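Local coordinates for protein CG8862 (Drosophila melanogaster, PDB 3ISM) that is endonuclease G, a magnesium-dependent mitochondrial nuclease of the His-Me finger class that probably cleaves both DNA and RNA, at residues G159-P164 and H189-I194; M205-M210 and V226-V231; G26-D31 and P50-E55; M124-G129 and N182-P187. One frame throughout, in Å; residues are numbered along the deposited sequence.

Contact 1 (G159-P164 and H189-I194); sequences GPLYLP and HFYKVI
Tyr-191 lays its ring against the backbone of Gly-159. The CA of Gly-159 lies over the ring face in a CH-pi contact, 3.9 Å from the centroid of the Tyr-191 ring. A CB at this position would come too close to OH of Tyr-191, consistent with a glycine here. The torsion of Tyr-191 explains the fit: chi1 of 59° tucks CG in over its own backbone and bends the ring back over the opposite strand. Leu-161 meets the same ring at its edge, with CG 3.7 Å from CD2 of Tyr-191, and its side chain runs roughly perpendicular to the tyrosine. A water bridges the phenol OH of Tyr-191 and the carbonyl O of Pro-160. Further along, Leu-163 sets its CD1 over the centre of the His-189 ring, 3.6 Å from the centroid. On the other face of the sheet, CB of Pro-160 packs on CE1 of Phe-190 at 4.0 Å. The strands are antiparallel. Gly-159 N donates to Tyr-191 O at 3.2 Å. Tyr-191 N donates back to Gly-159 O at 2.9 Å. Leu-161 N donates to His-189 O at 2.9 Å, and the return bond is weak. Strand 153-161 and strand 189-197 are neighbours in the central mixed sheet. Helix 228-235 covers the face with Leu-161 and Tyr-191, while helix 136-146 packs on Lys-192 and Ile-194 across the sheet.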
loop_
_atom_site.group_PDB
_atom_site.type_symbol
_atom_site.label_atom_id
_atom_site.label_comp_id
_atom_site.label_asym_id
_atom_site.label_seq_id
_atom_site.Cartn_x
_atom_site.Cartn_y
_atom_site.Cartn_z
ATOM N N GLY B 159 -5.135 2.614 -13.451
ATOM C CA GLY B 159 -5.033 2.175 -12.052
ATOM C C GLY B 159 -4.965 3.310 -11.039
ATOM O O GLY B 159 -4.848 4.468 -11.405
ATOM N N PRO B 160 -5.073 2.971 -9.743
ATOM C CA PRO B 160 -4.994 3.910 -8.637
ATOM C C PRO B 160 -3.575 4.209 -8.166
ATOM O O PRO B 160 -2.651 3.399 -8.374
ATOM C CB PRO B 160 -5.761 3.186 -7.534
ATOM C CG PRO B 160 -5.506 1.737 -7.790
ATOM C CD PRO B 160 -5.393 1.601 -9.287
ATOM N N LEU B 161 -3.424 5.371 -7.552
ATOM C CA LEU B 161 -2.197 5.781 -6.874
ATOM C C LEU B 161 -2.574 6.324 -5.503
ATOM O O LEU B 161 -3.704 6.762 -5.287
ATOM C CB LEU B 161 -1.466 6.897 -7.638
ATOM C CG LEU B 161 -0.943 6.592 -9.037
ATOM C CD1 LEU B 161 -0.548 7.882 -9.783
ATOM C CD2 LEU B 161 0.207 5.615 -8.962
ATOM N N TYR B 162 -1.604 6.298 -4.589
ATOM C CA TYR B 162 -1.783 6.757 -3.228
ATOM C C TYR B 162 -0.533 7.576 -2.920
ATOM O O TYR B 162 0.460 7.046 -2.402
ATOM C CB TYR B 162 -1.937 5.560 -2.279
ATOM C CG TYR B 162 -2.924 4.493 -2.758
ATOM C CD1 TYR B 162 -4.250 4.499 -2.326
ATOM C CD2 TYR B 162 -2.520 3.482 -3.635
ATOM C CE1 TYR B 162 -5.143 3.541 -2.766
ATOM C CE2 TYR B 162 -3.403 2.521 -4.080
ATOM C CZ TYR B 162 -4.717 2.564 -3.652
ATOM O OH TYR B 162 -5.604 1.608 -4.087
ATOM N N LEU B 163 -0.577 8.860 -3.271
ATOM C CA LEU B 163 0.621 9.718 -3.312
ATOM C C LEU B 163 0.809 10.500 -2.021
ATOM O O LEU B 163 -0.167 10.924 -1.419
ATOM C CB LEU B 163 0.565 10.694 -4.501
ATOM C CG LEU B 163 0.398 10.122 -5.919
ATOM C CD1 LEU B 163 0.580 11.228 -6.972
ATOM C CD2 LEU B 163 1.383 9.006 -6.145
ATOM N N PRO B 164 2.067 10.647 -1.579
ATOM C CA PRO B 164 2.425 11.362 -0.348
ATOM C C PRO B 164 2.218 12.855 -0.427
ATOM O O PRO B 164 2.170 13.403 -1.511
ATOM C CB PRO B 164 3.924 11.086 -0.204
ATOM C CG PRO B 164 4.395 10.806 -1.620
ATOM C CD PRO B 164 3.254 10.051 -2.234
ATOM N N HIS B 189 -5.215 9.543 -6.460
ATOM C CA HIS B 189 -5.041 9.866 -7.891
ATOM C C HIS B 189 -5.298 8.599 -8.706
ATOM O O HIS B 189 -5.292 7.500 -8.165
ATOM C CB HIS B 189 -3.601 10.323 -8.201
ATOM C CG HIS B 189 -3.176 11.599 -7.531
ATOM N ND1 HIS B 189 -2.858 11.668 -6.190
ATOM C CD2 HIS B 189 -2.933 12.834 -8.035
ATOM C CE1 HIS B 189 -2.488 12.901 -5.886
ATOM N NE2 HIS B 189 -2.527 13.630 -6.989
ATOM N N PHE B 190 -5.497 8.764 -10.014
ATOM C CA PHE B 190 -5.549 7.646 -10.947
ATOM C C PHE B 190 -4.675 7.951 -12.163
ATOM O O PHE B 190 -4.441 9.095 -12.471
ATOM C CB PHE B 190 -6.994 7.386 -11.394
ATOM C CG PHE B 190 -7.908 6.950 -10.286
ATOM C CD1 PHE B 190 -8.032 5.604 -9.961
ATOM C CD2 PHE B 190 -8.663 7.887 -9.578
ATOM C CE1 PHE B 190 -8.873 5.195 -8.924
ATOM C CE2 PHE B 190 -9.518 7.489 -8.547
ATOM C CZ PHE B 190 -9.618 6.139 -8.215
ATOM N N TYR B 191 -4.194 6.929 -12.857
ATOM C CA TYR B 191 -3.389 7.145 -14.065
ATOM C C TYR B 191 -3.981 6.379 -15.232
ATOM O O TYR B 191 -4.719 5.418 -15.035
ATOM C CB TYR B 191 -1.931 6.670 -13.881
ATOM C CG TYR B 191 -1.822 5.202 -13.542
ATOM C CD1 TYR B 191 -1.939 4.213 -14.524
ATOM C CD2 TYR B 191 -1.621 4.801 -12.230
ATOM C CE1 TYR B 191 -1.883 2.870 -14.198
ATOM C CE2 TYR B 191 -1.542 3.470 -11.890
ATOM C CZ TYR B 191 -1.680 2.517 -12.870
ATOM O OH TYR B 191 -1.608 1.210 -12.506
ATOM N N LYS B 192 -3.613 6.798 -16.439
ATOM C CA LYS B 192 -3.743 5.976 -17.637
ATOM C C LYS B 192 -2.427 6.067 -18.374
ATOM O O LYS B 192 -1.923 7.160 -18.623
ATOM C CB LYS B 192 -4.878 6.455 -18.545
ATOM C CG LYS B 192 -6.271 6.061 -18.050
ATOM C CD LYS B 192 -7.321 6.404 -19.100
ATOM C CE LYS B 192 -8.752 6.130 -18.609
ATOM N NZ LYS B 192 -9.021 4.674 -18.465
ATOM N N VAL B 193 -1.865 4.916 -18.712
ATOM C CA VAL B 193 -0.654 4.868 -19.509
ATOM C C VAL B 193 -1.007 4.119 -20.785
ATOM O O VAL B 193 -1.511 3.006 -20.729
ATOM C CB VAL B 193 0.546 4.223 -18.735
ATOM C CG1 VAL B 193 1.797 4.178 -19.631
ATOM C CG2 VAL B 193 0.851 5.016 -17.462
ATOM N N ILE B 194 -0.737 4.755 -21.928
ATOM C CA ILE B 194 -1.344 4.407 -23.215
ATOM C C ILE B 194 -0.290 4.272 -24.328
ATOM O O ILE B 194 0.602 5.111 -24.444
ATOM C CB ILE B 194 -2.333 5.538 -23.640
ATOM C CG1 ILE B 194 -3.343 5.860 -22.521
ATOM C CG2 ILE B 194 -3.028 5.213 -24.950
ATOM C CD1 ILE B 194 -3.683 7.347 -22.421
HETATM O O HOH W 1 -1.807 1.123 -9.470
#

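Contact 2 (M205-M210 and V226-V231); sequences MESYVM and VPPESV
Ser-207 grips the carbonyl of Val-226. Its OG donates to Val-226 O at 2.6 Å and approaches nearly along the C=O axis. A chi1 of 53° keeps OG close to both N and C of Ser-207 and aims it at the incoming loop. The backbone answers in the reverse sense: Val-226 N donates to Ser-207 O at 3.1 Å. Two bonds thus fix one residue of the loop to one residue of the strand. Toward Val-209 the packing is apolar and close. CG2 of Val-209 touches CG2 of Val-231 at 3.7 Å, and the two valines run antiparallel where they touch. In the modelled conformer of Val-226, its CG2 also meets CB of Val-209 at 3.7 Å. The contact belongs to a beta-alpha-beta unit, in which strand 203-211 is followed by helix 228-235 and then by strand 250-251. Pro-227 is the N-cap of that helix. Its carbonyl O accepts from both N and OG of Ser-230, the latter at 2.6 Å. At the other end SD of Met-205 rests on CB and CG of Pro-228, 3.8 Å from CG. The solvent side begins at exposed Pro-227, which turns away from the strand. Partly exposed Glu-229 also directs its CB away from the strand.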
loop_
_atom_site.group_PDB
_atom_site.type_symbol
_atom_site.label_atom_id
_atom_site.label_comp_id
_atom_site.label_asym_id
_atom_site.label_seq_id
_atom_site.Cartn_x
_atom_site.Cartn_y
_atom_site.Cartn_z
ATOM N N MET B 205 3.415 6.824 -27.094
ATOM C CA MET B 205 2.930 6.696 -25.710
ATOM C C MET B 205 2.348 7.992 -25.146
ATOM O O MET B 205 2.868 9.074 -25.398
ATOM C CB MET B 205 4.046 6.192 -24.803
ATOM C CG MET B 205 3.641 6.038 -23.355
ATOM S SD MET B 205 4.951 5.341 -22.372
ATOM C CE MET B 205 4.847 3.611 -22.812
ATOM N N GLU B 206 1.266 7.864 -24.389
ATOM C CA GLU B 206 0.717 8.965 -23.597
ATOM C C GLU B 206 0.541 8.476 -22.166
ATOM O O GLU B 206 0.241 7.313 -21.937
ATOM C CB GLU B 206 -0.653 9.427 -24.145
ATOM C CG GLU B 206 -0.625 9.975 -25.559
ATOM C CD GLU B 206 -1.954 10.575 -26.010
ATOM O OE1 GLU B 206 -2.935 10.603 -25.229
ATOM O OE2 GLU B 206 -2.020 11.014 -27.167
ATOM N N SER B 207 0.737 9.362 -21.195
ATOM C CA SER B 207 0.444 9.004 -19.809
ATOM C C SER B 207 -0.045 10.199 -19.013
ATOM O O SER B 207 0.500 11.303 -19.129
ATOM C CB SER B 207 1.648 8.342 -19.122
ATOM O OG SER B 207 2.802 9.135 -19.240
ATOM N N TYR B 208 -1.069 9.951 -18.199
ATOM C CA TYR B 208 -1.786 10.981 -17.463
ATOM C C TYR B 208 -1.907 10.550 -16.012
ATOM O O TYR B 208 -2.043 9.364 -15.734
ATOM C CB TYR B 208 -3.202 11.156 -18.023
ATOM C CG TYR B 208 -3.259 11.536 -19.481
ATOM C CD1 TYR B 208 -3.458 12.859 -19.863
ATOM C CD2 TYR B 208 -3.123 10.568 -20.482
ATOM C CE1 TYR B 208 -3.509 13.211 -21.199
ATOM C CE2 TYR B 208 -3.170 10.910 -21.814
ATOM C CZ TYR B 208 -3.368 12.228 -22.167
ATOM O OH TYR B 208 -3.395 12.568 -23.486
ATOM N N VAL B 209 -1.859 11.520 -15.101
ATOM C CA VAL B 209 -2.192 11.299 -13.695
ATOM C C VAL B 209 -3.188 12.390 -13.288
ATOM O O VAL B 209 -2.893 13.584 -13.401
ATOM C CB VAL B 209 -0.933 11.347 -12.796
ATOM C CG1 VAL B 209 -1.295 11.524 -11.306
ATOM C CG2 VAL B 209 -0.083 10.098 -13.005
ATOM N N MET B 210 -4.375 11.986 -12.834
ATOM C CA MET B 210 -5.377 12.978 -12.429
ATOM C C MET B 210 -5.742 12.756 -10.977
ATOM O O MET B 210 -5.883 11.623 -10.570
ATOM C CB MET B 210 -6.623 12.884 -13.311
ATOM C CG MET B 210 -6.356 13.175 -14.787
ATOM S SD MET B 210 -7.809 12.913 -15.818
ATOM C CE MET B 210 -8.953 14.128 -15.193
ATOM N N VAL B 226 2.053 13.436 -17.565
ATOM C CA VAL B 226 3.201 13.202 -16.689
ATOM C C VAL B 226 4.154 12.213 -17.398
ATOM O O VAL B 226 3.682 11.343 -18.131
ATOM C CB VAL B 226 2.732 12.570 -15.323
ATOM C CG1 VAL B 226 3.839 12.540 -14.330
ATOM C CG2 VAL B 226 1.573 13.344 -14.712
ATOM N N PRO B 227 5.489 12.338 -17.193
ATOM C CA PRO B 227 6.382 11.299 -17.700
ATOM C C PRO B 227 6.008 9.923 -17.165
ATOM O O PRO B 227 5.772 9.786 -15.972
ATOM C CB PRO B 227 7.751 11.716 -17.151
ATOM C CG PRO B 227 7.659 13.199 -17.042
ATOM C CD PRO B 227 6.249 13.460 -16.591
ATOM N N PRO B 228 5.951 8.904 -18.046
ATOM C CA PRO B 228 5.531 7.552 -17.650
ATOM C C PRO B 228 6.347 6.962 -16.502
ATOM O O PRO B 228 5.791 6.238 -15.683
ATOM C CB PRO B 228 5.733 6.726 -18.923
ATOM C CG PRO B 228 6.615 7.557 -19.807
ATOM C CD PRO B 228 6.283 8.977 -19.479
ATOM N N GLU B 229 7.635 7.306 -16.441
ATOM C CA GLU B 229 8.549 6.824 -15.408
ATOM C C GLU B 229 8.137 7.323 -14.030
ATOM O O GLU B 229 8.327 6.646 -13.029
ATOM C CB GLU B 229 9.983 7.274 -15.713
ATOM C CG GLU B 229 10.596 6.658 -16.979
ATOM C CD GLU B 229 10.184 7.361 -18.269
ATOM O OE1 GLU B 229 9.642 8.492 -18.197
ATOM O OE2 GLU B 229 10.408 6.773 -19.353
ATOM N N SER B 230 7.554 8.515 -13.974
ATOM C CA SER B 230 7.073 9.011 -12.685
ATOM C C SER B 230 5.809 8.263 -12.250
ATOM O O SER B 230 5.609 8.043 -11.058
ATOM C CB SER B 230 6.810 10.505 -12.733
ATOM O OG SER B 230 5.695 10.733 -13.556
ATOM N N VAL B 231 4.973 7.844 -13.199
ATOM C CA VAL B 231 3.835 6.955 -12.870
ATOM C C VAL B 231 4.345 5.594 -12.358
ATOM O O VAL B 231 3.840 5.060 -11.381
ATOM C CB VAL B 231 2.879 6.714 -14.090
ATOM C CG1 VAL B 231 1.632 5.936 -13.657
ATOM C CG2 VAL B 231 2.462 8.027 -14.772
#

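Contact 3 (G26-D31 and P50-E55); sequences GFPGLD and PHWVFE
Pro-28 presses its ring onto the indole of Trp-52. Its CD lies over the six-membered ring, 3.8 Å from the centroid and 12° off the normal, a CH-pi contact. CG of the same proline reaches the edge of Phe-54, 3.9 Å from CE1. The indole edge is occupied as well: Gly-29 O lies in its plane, 3.3 Å from CZ2 of Trp-52. With chi1 at 53°, the indole folds back toward the loop and lies under the proline. A water accepts from Trp-52 NE1 at 2.9 Å and from Asp-31 N, joining indole to loop. Beside it, NE2 of His-51 donates to OD2 of Asp-31 at 2.6 Å, bent to 142° at the hydrogen. OD2 is met on its anti side but well out of the carboxylate plane. A leucine in place of Trp-52 would probably leave Pro-28 without its aromatic face and the bridging water without its indole donor. Further out, Val-33 and Cys-157 pack on Trp-52, and Phe-240 meets Phe-54 edge to face. Arg-45 of the second subunit donates to Pro-28 O, while Asp-31 packs on Asp-31 of that subunit. The loop after helix 16-22 thus lies against His-51 and Trp-52. These two residues, both set against Ser-42 of strand 40-44, form a classic beta bulge where strand 49-57 turns a corner at His-51.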
loop_
_atom_site.group_PDB
_atom_site.type_symbol
_atom_site.label_atom_id
_atom_site.label_comp_id
_atom_site.label_asym_id
_atom_site.label_seq_id
_atom_site.Cartn_x
_atom_site.Cartn_y
_atom_site.Cartn_z
ATOM N N GLY B 26 3.394 -6.879 -22.136
ATOM C CA GLY B 26 3.859 -7.323 -20.824
ATOM C C GLY B 26 2.859 -7.064 -19.727
ATOM O O GLY B 26 1.874 -6.349 -19.930
ATOM N N PHE B 27 3.122 -7.649 -18.563
ATOM C CA PHE B 27 2.305 -7.467 -17.372
ATOM C C PHE B 27 2.901 -6.416 -16.440
ATOM O O PHE B 27 4.040 -6.563 -16.021
ATOM C CB PHE B 27 2.209 -8.801 -16.601
ATOM C CG PHE B 27 1.316 -9.827 -17.257
ATOM C CD1 PHE B 27 0.117 -10.195 -16.658
ATOM C CD2 PHE B 27 1.680 -10.430 -18.458
ATOM C CE1 PHE B 27 -0.722 -11.149 -17.248
ATOM C CE2 PHE B 27 0.848 -11.385 -19.067
ATOM C CZ PHE B 27 -0.362 -11.742 -18.450
ATOM N N PRO B 28 2.126 -5.374 -16.077
ATOM C CA PRO B 28 2.626 -4.416 -15.064
ATOM C C PRO B 28 3.028 -5.057 -13.721
ATOM O O PRO B 28 3.979 -4.596 -13.068
ATOM C CB PRO B 28 1.439 -3.457 -14.866
ATOM C CG PRO B 28 0.696 -3.534 -16.189
ATOM C CD PRO B 28 0.779 -5.002 -16.548
ATOM N N GLY B 29 2.321 -6.110 -13.327
ATOM C CA GLY B 29 2.603 -6.809 -12.077
ATOM C C GLY B 29 1.853 -8.120 -12.093
ATOM O O GLY B 29 1.099 -8.392 -13.032
ATOM N N LEU B 30 2.056 -8.949 -11.071
ATOM C CA LEU B 30 1.450 -10.276 -11.078
ATOM C C LEU B 30 0.640 -10.586 -9.813
ATOM O O LEU B 30 0.480 -11.746 -9.438
ATOM C CB LEU B 30 2.499 -11.368 -11.376
ATOM C CG LEU B 30 3.363 -11.243 -12.647
ATOM C CD1 LEU B 30 4.607 -12.133 -12.546
ATOM C CD2 LEU B 30 2.578 -11.556 -13.935
ATOM N N ASP B 31 0.111 -9.547 -9.174
ATOM C CA ASP B 31 -0.702 -9.746 -7.990
ATOM C C ASP B 31 -2.142 -10.076 -8.394
ATOM O O ASP B 31 -2.841 -9.251 -8.980
ATOM C CB ASP B 31 -0.645 -8.516 -7.071
ATOM C CG ASP B 31 -1.089 -8.820 -5.637
ATOM O OD1 ASP B 31 -1.312 -10.003 -5.323
ATOM O OD2 ASP B 31 -1.192 -7.883 -4.808
ATOM N N PRO B 50 -8.771 -2.490 -7.841
ATOM C CA PRO B 50 -7.659 -3.024 -8.636
ATOM C C PRO B 50 -6.282 -2.434 -8.276
ATOM O O PRO B 50 -6.200 -1.310 -7.810
ATOM C CB PRO B 50 -8.021 -2.598 -10.073
ATOM C CG PRO B 50 -9.485 -2.361 -10.057
ATOM C CD PRO B 50 -9.773 -1.804 -8.684
ATOM N N HIS B 51 -5.217 -3.200 -8.481
ATOM C CA HIS B 51 -3.902 -2.584 -8.685
ATOM C C HIS B 51 -3.921 -1.895 -10.056
ATOM O O HIS B 51 -3.458 -0.786 -10.187
ATOM C CB HIS B 51 -2.785 -3.619 -8.709
ATOM C CG HIS B 51 -2.483 -4.243 -7.378
ATOM N ND1 HIS B 51 -1.935 -3.536 -6.330
ATOM C CD2 HIS B 51 -2.590 -5.529 -6.951
ATOM C CE1 HIS B 51 -1.728 -4.353 -5.307
ATOM N NE2 HIS B 51 -2.126 -5.568 -5.657
ATOM N N TRP B 52 -4.417 -2.599 -11.073
ATOM C CA TRP B 52 -4.451 -2.099 -12.451
ATOM C C TRP B 52 -5.456 -2.895 -13.275
ATOM O O TRP B 52 -5.846 -4.021 -12.902
ATOM C CB TRP B 52 -3.058 -2.150 -13.132
ATOM C CG TRP B 52 -2.346 -3.495 -13.101
ATOM C CD1 TRP B 52 -1.402 -3.895 -12.204
ATOM C CD2 TRP B 52 -2.496 -4.586 -14.028
ATOM N NE1 TRP B 52 -0.972 -5.173 -12.489
ATOM C CE2 TRP B 52 -1.626 -5.620 -13.606
ATOM C CE3 TRP B 52 -3.289 -4.799 -15.155
ATOM C CZ2 TRP B 52 -1.534 -6.846 -14.274
ATOM C CZ3 TRP B 52 -3.192 -6.032 -15.826
ATOM C CH2 TRP B 52 -2.333 -7.033 -15.371
ATOM N N VAL B 53 -5.911 -2.295 -14.376
ATOM C CA VAL B 53 -6.578 -3.065 -15.413
ATOM C C VAL B 53 -5.851 -2.793 -16.742
ATOM O O VAL B 53 -5.155 -1.773 -16.879
ATOM C CB VAL B 53 -8.081 -2.718 -15.552
ATOM C CG1 VAL B 53 -8.839 -3.004 -14.278
ATOM C CG2 VAL B 53 -8.263 -1.258 -15.976
ATOM N N PHE B 54 -6.020 -3.703 -17.702
ATOM C CA PHE B 54 -5.387 -3.561 -18.992
ATOM C C PHE B 54 -6.404 -3.796 -20.112
ATOM O O PHE B 54 -7.246 -4.697 -20.036
ATOM C CB PHE B 54 -4.181 -4.507 -19.142
ATOM C CG PHE B 54 -3.001 -3.854 -19.795
ATOM C CD1 PHE B 54 -1.930 -3.407 -19.026
ATOM C CD2 PHE B 54 -2.996 -3.614 -21.168
ATOM C CE1 PHE B 54 -0.847 -2.754 -19.630
ATOM C CE2 PHE B 54 -1.926 -2.958 -21.773
ATOM C CZ PHE B 54 -0.851 -2.518 -21.000
ATOM N N GLU B 55 -6.325 -2.970 -21.145
ATOM C CA GLU B 55 -7.298 -3.007 -22.243
ATOM C C GLU B 55 -6.569 -2.849 -23.562
ATOM O O GLU B 55 -5.554 -2.165 -23.641
ATOM C CB GLU B 55 -8.330 -1.886 -22.100
ATOM C CG GLU B 55 -9.228 -1.950 -20.833
ATOM C CD GLU B 55 -10.023 -0.646 -20.618
ATOM O OE1 GLU B 55 -9.391 0.421 -20.452
ATOM O OE2 GLU B 55 -11.273 -0.683 -20.615
HETATM O O HOH W 2 -0.085 -6.515 -10.081
#

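Contact 4 (M124-G129 and N182-P187); sequences MAPQVG and NTVAVP
Pro-126 wedges its ring against Val-184, Ala-185 and Val-186. It lies on strand 124-127, which pairs with strand 98-101 in a two-stranded antiparallel sheet of this His-Me finger nuclease; strand 98-101 carries His-101, the predicted proton acceptor. The 182-187 segment opens at a G1 beta bulge, where Thr-183 and Val-184 both face Ile-179. No hydrogen bond crosses between the two segments. The contact is apolar and centres on Pro-126. Its CB meets CG2 of Val-186 at 3.7 Å. The next atom, CG, lies 3.8 Å from CG1 of Val-184. That methyl is anti to the backbone N of Val-184 (chi1 -179°), which carries it to the proline. The last ring atom comes nearest, with CD of Pro-126 3.2 Å from O of Ala-185. Replacing Pro-126 by glycine would probably open a gap between Val-184 and Val-186, with both methyl groups losing their partner. Tyr-92, Val-49 and Ile-179 also pack on Pro-126. Asn-212 ties the two segments from outside, its ND2 donating to the carbonyl O of both Pro-126 and Pro-187. Ala-125 adds a lighter touch, its CB 4.2 Å from CG of Pro-187.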
loop_
_atom_site.group_PDB
_atom_site.type_symbol
_atom_site.label_atom_id
_atom_site.label_comp_id
_atom_site.label_asym_id
_atom_site.label_seq_id
_atom_site.Cartn_x
_atom_site.Cartn_y
_atom_site.Cartn_z
ATOM N N MET B 124 -13.976 -1.696 -9.669
ATOM C CA MET B 124 -14.338 -0.366 -9.170
ATOM C C MET B 124 -13.366 0.180 -8.151
ATOM O O MET B 124 -12.762 -0.574 -7.382
ATOM C CB MET B 124 -15.736 -0.378 -8.531
ATOM C CG MET B 124 -16.830 -0.885 -9.436
ATOM S SD MET B 124 -17.083 0.220 -10.822
ATOM C CE MET B 124 -17.692 -0.947 -12.012
ATOM N N ALA B 125 -13.234 1.505 -8.140
ATOM C CA ALA B 125 -12.591 2.225 -7.042
ATOM C C ALA B 125 -13.395 3.477 -6.731
ATOM O O ALA B 125 -14.047 4.038 -7.627
ATOM C CB ALA B 125 -11.127 2.585 -7.360
ATOM N N PRO B 126 -13.393 3.895 -5.452
ATOM C CA PRO B 126 -14.107 5.109 -5.075
ATOM C C PRO B 126 -13.545 6.313 -5.804
ATOM O O PRO B 126 -12.354 6.611 -5.708
ATOM C CB PRO B 126 -13.875 5.211 -3.554
ATOM C CG PRO B 126 -13.629 3.802 -3.139
ATOM C CD PRO B 126 -12.819 3.218 -4.282
ATOM N N GLN B 127 -14.415 6.972 -6.554
ATOM C CA GLN B 127 -14.062 8.194 -7.252
ATOM C C GLN B 127 -15.070 9.273 -6.911
ATOM O O GLN B 127 -16.268 8.985 -6.785
ATOM C CB GLN B 127 -14.060 7.962 -8.760
ATOM C CG GLN B 127 -13.042 6.919 -9.216
ATOM C CD GLN B 127 -12.943 6.836 -10.720
ATOM O OE1 GLN B 127 -13.950 6.842 -11.417
ATOM N NE2 GLN B 127 -11.716 6.771 -11.231
ATOM N N VAL B 128 -14.578 10.503 -6.754
ATOM C CA VAL B 128 -15.434 11.698 -6.754
ATOM C C VAL B 128 -16.334 11.667 -7.992
ATOM O O VAL B 128 -15.876 11.357 -9.096
ATOM C CB VAL B 128 -14.560 12.983 -6.734
ATOM C CG1 VAL B 128 -15.386 14.245 -6.932
ATOM C CG2 VAL B 128 -13.764 13.052 -5.420
ATOM N N GLY B 129 -17.616 11.960 -7.799
ATOM C CA GLY B 129 -18.596 11.873 -8.863
ATOM C C GLY B 129 -18.597 13.065 -9.801
ATOM O O GLY B 129 -17.894 13.062 -10.810
ATOM N N ASN B 182 -15.909 -2.950 4.775
ATOM C CA ASN B 182 -14.818 -3.628 4.076
ATOM C C ASN B 182 -13.604 -2.751 3.830
ATOM O O ASN B 182 -12.674 -3.168 3.175
ATOM C CB ASN B 182 -15.313 -4.297 2.794
ATOM C CG ASN B 182 -16.346 -5.395 3.080
ATOM O OD1 ASN B 182 -16.101 -6.270 3.901
ATOM N ND2 ASN B 182 -17.500 -5.330 2.422
ATOM N N THR B 183 -13.610 -1.547 4.400
ATOM C CA THR B 183 -12.496 -0.609 4.290
ATOM C C THR B 183 -11.944 -0.507 2.870
ATOM O O THR B 183 -10.782 -0.794 2.615
ATOM C CB THR B 183 -11.370 -0.913 5.311
ATOM O OG1 THR B 183 -10.748 -2.151 4.980
ATOM C CG2 THR B 183 -11.937 -1.017 6.749
ATOM N N VAL B 184 -12.801 -0.097 1.943
ATOM C CA VAL B 184 -12.387 0.093 0.553
ATOM C C VAL B 184 -11.567 1.393 0.458
ATOM O O VAL B 184 -12.028 2.450 0.882
ATOM C CB VAL B 184 -13.608 0.092 -0.399
ATOM C CG1 VAL B 184 -13.176 0.270 -1.890
ATOM C CG2 VAL B 184 -14.374 -1.201 -0.239
ATOM N N ALA B 185 -10.340 1.294 -0.062
ATOM C CA ALA B 185 -9.453 2.447 -0.148
ATOM C C ALA B 185 -9.934 3.490 -1.160
ATOM O O ALA B 185 -10.409 3.140 -2.244
ATOM C CB ALA B 185 -8.058 2.005 -0.501
ATOM N N VAL B 186 -9.807 4.763 -0.794
ATOM C CA VAL B 186 -10.080 5.869 -1.704
ATOM C C VAL B 186 -8.742 6.408 -2.215
ATOM O O VAL B 186 -8.014 7.109 -1.495
ATOM C CB VAL B 186 -10.902 6.999 -1.049
ATOM C CG1 VAL B 186 -11.178 8.108 -2.079
ATOM C CG2 VAL B 186 -12.244 6.458 -0.445
ATOM N N PRO B 187 -8.399 6.058 -3.456
ATOM C CA PRO B 187 -7.123 6.494 -4.033
ATOM C C PRO B 187 -6.998 8.018 -4.128
ATOM O O PRO B 187 -8.003 8.722 -4.278
ATOM C CB PRO B 187 -7.133 5.835 -5.420
ATOM C CG PRO B 187 -8.075 4.622 -5.251
ATOM C CD PRO B 187 -9.158 5.190 -4.380
#

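From the N terminus, contact 3 comes first. It closes the loop from 26-31 to 50-55, through strands 33-35 and 40-44. Contact 4 opens next at 124-129 and closes only at 182-187. Contact 1 begins inside that span, at 159-164, and ends beyond it at 189-194, so contacts 1 and 4 cross. Contact 2 follows in series, linking 205-210 to 226-231. Contacts 1, 2 and 3 all reach the central mixed sheet: strand 49-57 neighbours 153-161, and 189-197 neighbours 203-211. Contact 4 joins the small sheet of strand 124-127 to the 182-187 segment. Pro-187 of contact 4 packs on Pro-160 of contact 1, which also touches Pro-50 of contact 3.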